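Local structure of aminoglycoside 6-adenylyltransferase (Bacillus subtilis, 2PBE) at residues I23-L28 and L126-S131; N191-M196 and E227-T232. The protein transfers a nucleotidyl group from ATP or GTP to the 6-hydroxyl of streptomycin, also adenylating streptidine, and so confers streptomycin resistance. All coordinates share one frame; numbering follows the deposited sequence.

Interaction 1. Residues I23-L28 and L126-S131; sequences IRLVTL and LLDKDS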
ATOM      1  N   ILE A  23      -8.738  10.247  11.849  1.00 29.08           N
ATOM      2  CA  ILE A  23      -9.030   9.101  10.995  1.00 29.05           C
ATOM      3  C   ILE A  23      -8.125   7.928  11.341  1.00 28.95           C
ATOM      4  O   ILE A  23      -6.910   7.997  11.181  1.00 27.23           O
ATOM      5  CB  ILE A  23      -8.892   9.450   9.508  1.00 28.09           C
ATOM      6  CG1 ILE A  23      -9.800  10.638   9.174  1.00 26.71           C
ATOM      7  CG2 ILE A  23      -9.331   8.265   8.650  1.00 27.31           C
ATOM      8  CD1 ILE A  23      -9.604  11.172   7.782  1.00 26.29           C
ATOM      9  N   ARG A  24      -8.751   6.851  11.807  1.00 29.83           N
ATOM     10  CA  ARG A  24      -8.047   5.639  12.218  1.00 29.96           C
ATOM     11  C   ARG A  24      -8.169   4.484  11.228  1.00 29.95           C
ATOM     12  O   ARG A  24      -7.254   3.692  11.083  1.00 31.44           O
ATOM     13  CB  ARG A  24      -8.573   5.203  13.586  1.00 28.20           C
ATOM     14  CG  ARG A  24      -8.343   6.238  14.685  1.00 27.41           C
ATOM     15  CD  ARG A  24      -6.912   6.192  15.175  1.00 26.99           C
ATOM     16  NE  ARG A  24      -6.162   7.391  14.844  1.00 25.70           N
ATOM     17  CZ  ARG A  24      -4.838   7.448  14.848  1.00 28.48           C
ATOM     18  NH1 ARG A  24      -4.125   6.369  15.164  1.00 26.88           N
ATOM     19  NH2 ARG A  24      -4.215   8.582  14.534  1.00 30.06           N
ATOM     20  N   LEU A  25      -9.292   4.403  10.536  1.00 31.16           N
ATOM     21  CA  LEU A  25      -9.537   3.321   9.587  1.00 31.89           C
ATOM     22  C   LEU A  25     -10.174   3.880   8.302  1.00 32.21           C
ATOM     23  O   LEU A  25     -10.937   4.845   8.348  1.00 33.06           O
ATOM     24  CB  LEU A  25     -10.460   2.288  10.250  1.00 33.38           C
ATOM     25  CG  LEU A  25     -10.606   0.838   9.762  1.00 36.65           C
ATOM     26  CD1 LEU A  25     -11.339   0.793   8.433  1.00 39.08           C
ATOM     27  CD2 LEU A  25      -9.239   0.196   9.628  1.00 38.52           C
ATOM     28  N   VAL A  26      -9.842   3.289   7.158  1.00 32.05           N
ATOM     29  CA  VAL A  26     -10.379   3.716   5.869  1.00 31.22           C
ATOM     30  C   VAL A  26     -10.831   2.507   5.076  1.00 32.75           C
ATOM     31  O   VAL A  26     -10.087   1.537   4.938  1.00 33.14           O
ATOM     32  CB  VAL A  26      -9.322   4.476   5.051  1.00 30.14           C
ATOM     33  CG1 VAL A  26      -9.899   4.901   3.713  1.00 27.55           C
ATOM     34  CG2 VAL A  26      -8.852   5.688   5.818  1.00 30.51           C
ATOM     35  N   THR A  27     -12.039   2.591   4.526  1.00 34.78           N
ATOM     36  CA  THR A  27     -12.610   1.492   3.754  1.00 37.12           C
ATOM     37  C   THR A  27     -13.145   1.966   2.430  1.00 39.39           C
ATOM     38  O   THR A  27     -13.531   3.124   2.303  1.00 40.77           O
ATOM     39  CB  THR A  27     -13.762   0.855   4.500  1.00 37.07           C
ATOM     40  OG1 THR A  27     -13.326   0.479   5.806  1.00 40.07           O
ATOM     41  CG2 THR A  27     -14.252  -0.363   3.776  1.00 39.66           C
ATOM     42  N   LEU A  28     -13.174   1.072   1.451  1.00 42.25           N
ATOM     43  CA  LEU A  28     -13.704   1.400   0.139  1.00 46.31           C
ATOM     44  C   LEU A  28     -14.862   0.480  -0.288  1.00 49.42           C
ATOM     45  O   LEU A  28     -14.853  -0.716  -0.007  1.00 49.68           O
ATOM     46  CB  LEU A  28     -12.584   1.355  -0.893  1.00 47.35           C
ATOM     47  CG  LEU A  28     -13.033   1.622  -2.327  1.00 50.69           C
ATOM     48  CD1 LEU A  28     -12.211   2.741  -2.946  1.00 51.09           C
ATOM     49  CD2 LEU A  28     -12.884   0.335  -3.124  1.00 51.65           C
ATOM     50  N   LEU A 126      -8.405  -0.082   3.460  1.00 32.96           N
ATOM     51  CA  LEU A 126      -7.232   0.497   2.817  1.00 33.15           C
ATOM     52  C   LEU A 126      -6.166   0.899   3.808  1.00 32.43           C
ATOM     53  O   LEU A 126      -4.962   0.777   3.525  1.00 32.34           O
ATOM     54  CB  LEU A 126      -7.619   1.707   1.969  1.00 34.59           C
ATOM     55  CG  LEU A 126      -8.633   1.473   0.843  1.00 36.79           C
ATOM     56  CD1 LEU A 126      -8.744   2.740  -0.003  1.00 38.25           C
ATOM     57  CD2 LEU A 126      -8.214   0.298  -0.036  1.00 37.97           C
ATOM     58  N   LEU A 127      -6.601   1.375   4.968  1.00 31.37           N
ATOM     59  CA  LEU A 127      -5.686   1.795   6.024  1.00 29.67           C
ATOM     60  C   LEU A 127      -6.258   1.561   7.404  1.00 29.27           C
ATOM     61  O   LEU A 127      -7.433   1.828   7.663  1.00 29.46           O
ATOM     62  CB  LEU A 127      -5.330   3.282   5.873  1.00 29.27           C
ATOM     63  CG  LEU A 127      -4.384   3.934   6.890  1.00 28.37           C
ATOM     64  CD1 LEU A 127      -3.027   3.207   6.963  1.00 27.81           C
ATOM     65  CD2 LEU A 127      -4.189   5.383   6.473  1.00 28.43           C
ATOM     66  N   ASP A 128      -5.400   1.055   8.282  1.00 29.67           N
ATOM     67  CA  ASP A 128      -5.742   0.798   9.674  1.00 28.85           C
ATOM     68  C   ASP A 128      -4.559   1.343  10.461  1.00 28.67           C
ATOM     69  O   ASP A 128      -3.438   0.887  10.296  1.00 26.84           O
ATOM     70  CB  ASP A 128      -5.891  -0.703   9.930  1.00 29.68           C
ATOM     71  CG  ASP A 128      -6.464  -0.997  11.294  1.00 31.88           C
ATOM     72  OD1 ASP A 128      -6.739  -0.034  12.047  1.00 36.27           O
ATOM     73  OD2 ASP A 128      -6.654  -2.180  11.627  1.00 34.04           O
ATOM     74  N   LYS A 129      -4.811   2.323  11.311  1.00 30.10           N
ATOM     75  CA  LYS A 129      -3.731   2.928  12.069  1.00 32.66           C
ATOM     76  C   LYS A 129      -3.489   2.292  13.413  1.00 35.47           C
ATOM     77  O   LYS A 129      -2.409   2.439  13.985  1.00 36.52           O
ATOM     78  CB  LYS A 129      -3.981   4.423  12.247  1.00 30.82           C
ATOM     79  CG  LYS A 129      -3.968   5.222  10.936  1.00 28.86           C
ATOM     80  CD  LYS A 129      -4.054   6.717  11.235  1.00 28.16           C
ATOM     81  CE  LYS A 129      -4.072   7.557   9.977  1.00 27.07           C
ATOM     82  NZ  LYS A 129      -4.197   8.996  10.305  1.00 23.99           N
ATOM     83  N   ASP A 130      -4.480   1.556  13.899  1.00 38.44           N
ATOM     84  CA  ASP A 130      -4.369   0.905  15.195  1.00 42.58           C
ATOM     85  C   ASP A 130      -4.253  -0.603  15.153  1.00 45.02           C
ATOM     86  O   ASP A 130      -3.600  -1.191  16.018  1.00 45.11           O
ATOM     87  CB  ASP A 130      -5.553   1.312  16.055  1.00 42.77           C
ATOM     88  CG  ASP A 130      -5.769   2.817  16.050  1.00 43.26           C
ATOM     89  OD1 ASP A 130      -4.769   3.543  16.251  1.00 43.73           O
ATOM     90  OD2 ASP A 130      -6.915   3.263  15.832  1.00 42.37           O
ATOM     91  N   SER A 131      -4.896  -1.225  14.167  1.00 48.40           N
ATOM     92  CA  SER A 131      -4.842  -2.674  14.005  1.00 51.78           C
ATOM     93  C   SER A 131      -5.395  -3.394  15.248  1.00 54.25           C
ATOM     94  O   SER A 131      -4.876  -4.433  15.646  1.00 56.41           O
ATOM     95  CB  SER A 131      -3.389  -3.118  13.754  1.00 50.15           C
ATOM     96  OG  SER A 131      -2.651  -2.151  13.019  1.00 49.68           O
TER
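Leu25 and Val26 pair with Asp128 and Leu127 across neighbouring antiparallel strands inside the mixed sheet of this nucleotidyltransferase-clan protein, their axes 4.7 Å apart and 156° from parallel. Leu126 and Leu127 both face Val26, a classic beta bulge, and Val26 O receives Leu126 N at 2.8 Å and, more weakly, Leu127 N. In return Val26 N donates to Leu127 O at 2.9 Å. Leu25 and Asp128 form a non-hydrogen-bonded pair, beyond which Lys129 N meets Arg24 O at 2.8 Å. Asp128 OD1 closes an Asx motif by accepting from Ser131 N, while OD2 takes a bond from Tyr135. Val26 and Leu127 share the face covered by helix 6-19, which they touch at Ala17 and Leu18. Extended beyond CG, Lys129 carries NZ to the carbonyls of Ala17 and Asp20, with only a weak bond to Ile23 O. Its CD lies over the centre of the Arg24 guanidinium, 3.7 Å above the plane. The bent Arg24 chain crosses Asp130 at about a right angle, and its NH1 makes a salt bridge, nearly in the guanidinium plane, to the syn side of Asp130 OD1 at 3.1 Å.

Interaction 2. Residues N191-M196 and E227-T232; sequences NLLRMM and EELMST
Leu193 and Leu229 meet through their methyl ends, CD2 of Leu193 lying 3.4 Å from CD2 of Leu229. The side chains cross at about a right angle, and the one methyl CD2 of Leu193 touches both branches of Leu229. The Leu229 side chain leaves its helix facing 191-196, and chi1 of 179°, with CG opposite the backbone N, sets where its two methyls lie. On one flank, Leu192 and Thr232 approach tip to tip, Leu192 CD2 standing 4.1 Å from Thr232 CG2. On another, the selenomethionine Met196, its chain bent at chi3, brings CE to 3.7 Å from Glu228 OE1. No hydrogen bond joins the segments: this is mostly apolar helix-helix packing in the mainly helical part of the chain that follows most of the sheet.

The second shell fixes the polar ends. Glu228 OE1 is hydrogen-bonded to Tyr255 OH and OE2 forms a salt bridge with Lys254, so the carboxylate is held from helix 238-263. Thr232 OG1 donates to Leu229 O at 2.6 Å, in the carbonyl plane, while Thr232 N reaches the same oxygen at 3.0 Å. Arg189 NE also bonds to Thr232 OG1, tying Thr232 to helix 177-204 about one turn before Leu192. At chi1 71° OG1 sits between backbone N and carbonyl carbon, and CG2 is the branch that meets Leu192.

Further out, Leu192 touches Leu251 and Met196 touches Tyr255, both on helix 238-263, while Leu193 packs on Met210, Tyr214 and Met217 from the loop after strand 207-209. Helix 223-230 thus sits against helix 177-204, alongside helix 238-263.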
ATOM      1  N   ASN A 191       8.417  -8.339  -4.116  1.00 26.63           N
ATOM      2  CA  ASN A 191       8.714  -8.766  -2.746  1.00 27.41           C
ATOM      3  C   ASN A 191       9.622  -7.740  -2.065  1.00 26.72           C
ATOM      4  O   ASN A 191       9.536  -7.534  -0.867  1.00 26.12           O
ATOM      5  CB  ASN A 191       9.330 -10.167  -2.710  1.00 27.32           C
ATOM      6  CG  ASN A 191       8.268 -11.262  -2.694  1.00 27.70           C
ATOM      7  OD1 ASN A 191       7.862 -11.777  -3.733  1.00 26.78           O
ATOM      8  ND2 ASN A 191       7.795 -11.604  -1.505  1.00 28.46           N
ATOM      9  N   LEU A 192      10.473  -7.080  -2.838  1.00 26.85           N
ATOM     10  CA  LEU A 192      11.329  -6.041  -2.293  1.00 27.83           C
ATOM     11  C   LEU A 192      10.383  -4.963  -1.738  1.00 30.04           C
ATOM     12  O   LEU A 192      10.594  -4.429  -0.644  1.00 30.41           O
ATOM     13  CB  LEU A 192      12.210  -5.453  -3.397  1.00 25.48           C
ATOM     14  CG  LEU A 192      12.822  -4.074  -3.132  1.00 25.41           C
ATOM     15  CD1 LEU A 192      13.707  -4.115  -1.872  1.00 24.91           C
ATOM     16  CD2 LEU A 192      13.644  -3.643  -4.348  1.00 25.11           C
ATOM     17  N   LEU A 193       9.326  -4.682  -2.497  1.00 30.25           N
ATOM     18  CA  LEU A 193       8.329  -3.699  -2.103  1.00 30.83           C
ATOM     19  C   LEU A 193       7.610  -4.070  -0.816  1.00 31.50           C
ATOM     20  O   LEU A 193       7.338  -3.205   0.018  1.00 30.26           O
ATOM     21  CB  LEU A 193       7.304  -3.533  -3.208  1.00 31.97           C
ATOM     22  CG  LEU A 193       7.538  -2.534  -4.327  1.00 32.62           C
ATOM     23  CD1 LEU A 193       6.288  -2.498  -5.174  1.00 33.83           C
ATOM     24  CD2 LEU A 193       7.814  -1.151  -3.756  1.00 32.55           C
ATOM     25  N   ARG A 194       7.273  -5.350  -0.667  1.00 33.80           N
ATOM     26  CA  ARG A 194       6.595  -5.824   0.536  1.00 35.07           C
ATOM     27  C   ARG A 194       7.533  -5.619   1.694  1.00 35.06           C
ATOM     28  O   ARG A 194       7.121  -5.163   2.751  1.00 35.45           O
ATOM     29  CB  ARG A 194       6.265  -7.314   0.435  1.00 36.50           C
ATOM     30  CG  ARG A 194       5.512  -7.863   1.633  1.00 37.67           C
ATOM     31  CD  ARG A 194       5.205  -9.329   1.447  1.00 40.92           C
ATOM     32  NE  ARG A 194       4.451  -9.593   0.218  1.00 43.11           N
ATOM     33  CZ  ARG A 194       3.134  -9.456   0.119  1.00 46.03           C
ATOM     34  NH1 ARG A 194       2.406  -9.064   1.176  1.00 41.85           N
ATOM     35  NH2 ARG A 194       2.552  -9.707  -1.045  1.00 48.55           N
HETATM   36  N   MSE A 195       8.797  -5.971   1.486  1.00 35.77           N
HETATM   37  CA  MSE A 195       9.821  -5.814   2.517  1.00 37.36           C
HETATM   38  C   MSE A 195       9.926  -4.344   2.924  1.00 36.71           C
HETATM   39  O   MSE A 195      10.071  -4.023   4.110  1.00 36.16           O
HETATM   40  CB  MSE A 195      11.182  -6.307   1.992  1.00 39.01           C
HETATM   41  CG  MSE A 195      12.248  -6.440   3.074  1.00 41.77           C
HETATM   42 SE   MSE A 195      11.653  -7.467   4.636  1.00 49.23          SE
HETATM   43  CE  MSE A 195      11.767  -9.295   3.909  1.00 44.37           C
HETATM   44  N   MSE A 196       9.858  -3.457   1.936  1.00 35.40           N
HETATM   45  CA  MSE A 196       9.943  -2.038   2.214  1.00 35.29           C
HETATM   46  C   MSE A 196       8.674  -1.572   2.925  1.00 33.81           C
HETATM   47  O   MSE A 196       8.726  -0.730   3.824  1.00 31.72           O
HETATM   48  CB  MSE A 196      10.140  -1.269   0.910  1.00 38.49           C
HETATM   49  CG  MSE A 196      11.492  -1.530   0.269  1.00 43.00           C
HETATM   50 SE   MSE A 196      11.778  -0.716  -1.492  1.00 53.22          SE
HETATM   51  CE  MSE A 196      12.463   1.034  -1.015  1.00 48.97           C
ATOM     52  N   GLU A 227      13.167   6.783  -5.011  1.00 40.02           N
ATOM     53  CA  GLU A 227      14.261   6.884  -5.949  1.00 40.09           C
ATOM     54  C   GLU A 227      15.011   5.560  -5.969  1.00 38.74           C
ATOM     55  O   GLU A 227      15.501   5.136  -7.014  1.00 37.99           O
ATOM     56  CB  GLU A 227      15.206   8.017  -5.558  1.00 42.34           C
ATOM     57  CG  GLU A 227      14.728   9.376  -6.043  1.00 46.19           C
ATOM     58  CD  GLU A 227      15.754  10.456  -5.813  1.00 48.97           C
ATOM     59  OE1 GLU A 227      16.962  10.124  -5.738  1.00 51.45           O
ATOM     60  OE2 GLU A 227      15.346  11.636  -5.719  1.00 51.02           O
ATOM     61  N   GLU A 228      15.111   4.914  -4.806  1.00 36.95           N
ATOM     62  CA  GLU A 228      15.801   3.638  -4.719  1.00 35.25           C
ATOM     63  C   GLU A 228      15.007   2.615  -5.505  1.00 35.06           C
ATOM     64  O   GLU A 228      15.565   1.809  -6.244  1.00 35.05           O
ATOM     65  CB  GLU A 228      15.920   3.163  -3.270  1.00 32.90           C
ATOM     66  CG  GLU A 228      16.661   4.087  -2.347  1.00 31.76           C
ATOM     67  CD  GLU A 228      16.613   3.602  -0.907  1.00 31.87           C
ATOM     68  OE1 GLU A 228      15.546   3.086  -0.502  1.00 30.46           O
ATOM     69  OE2 GLU A 228      17.629   3.747  -0.177  1.00 31.46           O
ATOM     70  N   LEU A 229      13.689   2.651  -5.353  1.00 35.15           N
ATOM     71  CA  LEU A 229      12.856   1.707  -6.067  1.00 35.61           C
ATOM     72  C   LEU A 229      12.933   2.029  -7.546  1.00 36.05           C
ATOM     73  O   LEU A 229      12.965   1.131  -8.379  1.00 35.93           O
ATOM     74  CB  LEU A 229      11.414   1.787  -5.592  1.00 35.66           C
ATOM     75  CG  LEU A 229      10.511   0.824  -6.353  1.00 37.44           C
ATOM     76  CD1 LEU A 229      10.883  -0.642  -6.073  1.00 39.60           C
ATOM     77  CD2 LEU A 229       9.089   1.095  -5.952  1.00 38.76           C
HETATM   78  N   MSE A 230      12.974   3.317  -7.863  1.00 36.75           N
HETATM   79  CA  MSE A 230      13.069   3.726  -9.255  1.00 39.03           C
HETATM   80  C   MSE A 230      14.365   3.195  -9.847  1.00 37.19           C
HETATM   81  O   MSE A 230      14.405   2.780 -11.005  1.00 37.18           O
HETATM   82  CB  MSE A 230      13.030   5.258  -9.411  1.00 43.29           C
HETATM   83  CG  MSE A 230      11.625   5.868  -9.388  1.00 50.15           C
HETATM   84 SE   MSE A 230      10.288   4.909 -10.478  1.00 61.14          SE
HETATM   85  CE  MSE A 230       9.395   3.874  -9.092  1.00 56.98           C
ATOM     86  N   SER A 231      15.431   3.185  -9.052  1.00 36.51           N
ATOM     87  CA  SER A 231      16.718   2.722  -9.546  1.00 35.83           C
ATOM     88  C   SER A 231      16.740   1.240  -9.856  1.00 35.66           C
ATOM     89  O   SER A 231      17.719   0.751 -10.413  1.00 35.97           O
ATOM     90  CB  SER A 231      17.846   3.073  -8.570  1.00 34.58           C
ATOM     91  OG  SER A 231      17.733   2.353  -7.367  1.00 33.93           O
ATOM     92  N   THR A 232      15.673   0.524  -9.505  1.00 34.63           N
ATOM     93  CA  THR A 232      15.632  -0.906  -9.809  1.00 35.76           C
ATOM     94  C   THR A 232      15.115  -1.098 -11.218  1.00 37.48           C
ATOM     95  O   THR A 232      14.978  -2.220 -11.690  1.00 38.49           O
ATOM     96  CB  THR A 232      14.709  -1.674  -8.885  1.00 35.07           C
ATOM     97  OG1 THR A 232      13.351  -1.345  -9.197  1.00 36.01           O
ATOM     98  CG2 THR A 232      15.019  -1.336  -7.444  1.00 34.88           C
TER

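How the interactions relate
From the N terminus, helix 6-19 leads into strand 23-28, and the chain then builds the strands from 45-51 to 101-108 before 125-128 returns beside 23-28: interaction 1 closes this long loop within the sheet. After edge strand 145-146 the chain enters the helical part, where interaction 2 closes a shorter loop from helix 177-204 through strand 207-209 to helix 223-230. The loops follow in series, neither nested nor crossed. The centres of interactions 1 and 2 lie about 24 Å apart on opposite sides of the chain's centre, and their nearest atoms about 13 Å apart. Strand 207-209 bridges the two regions: it lies inside the second loop yet pairs with strand 125-128 of the first.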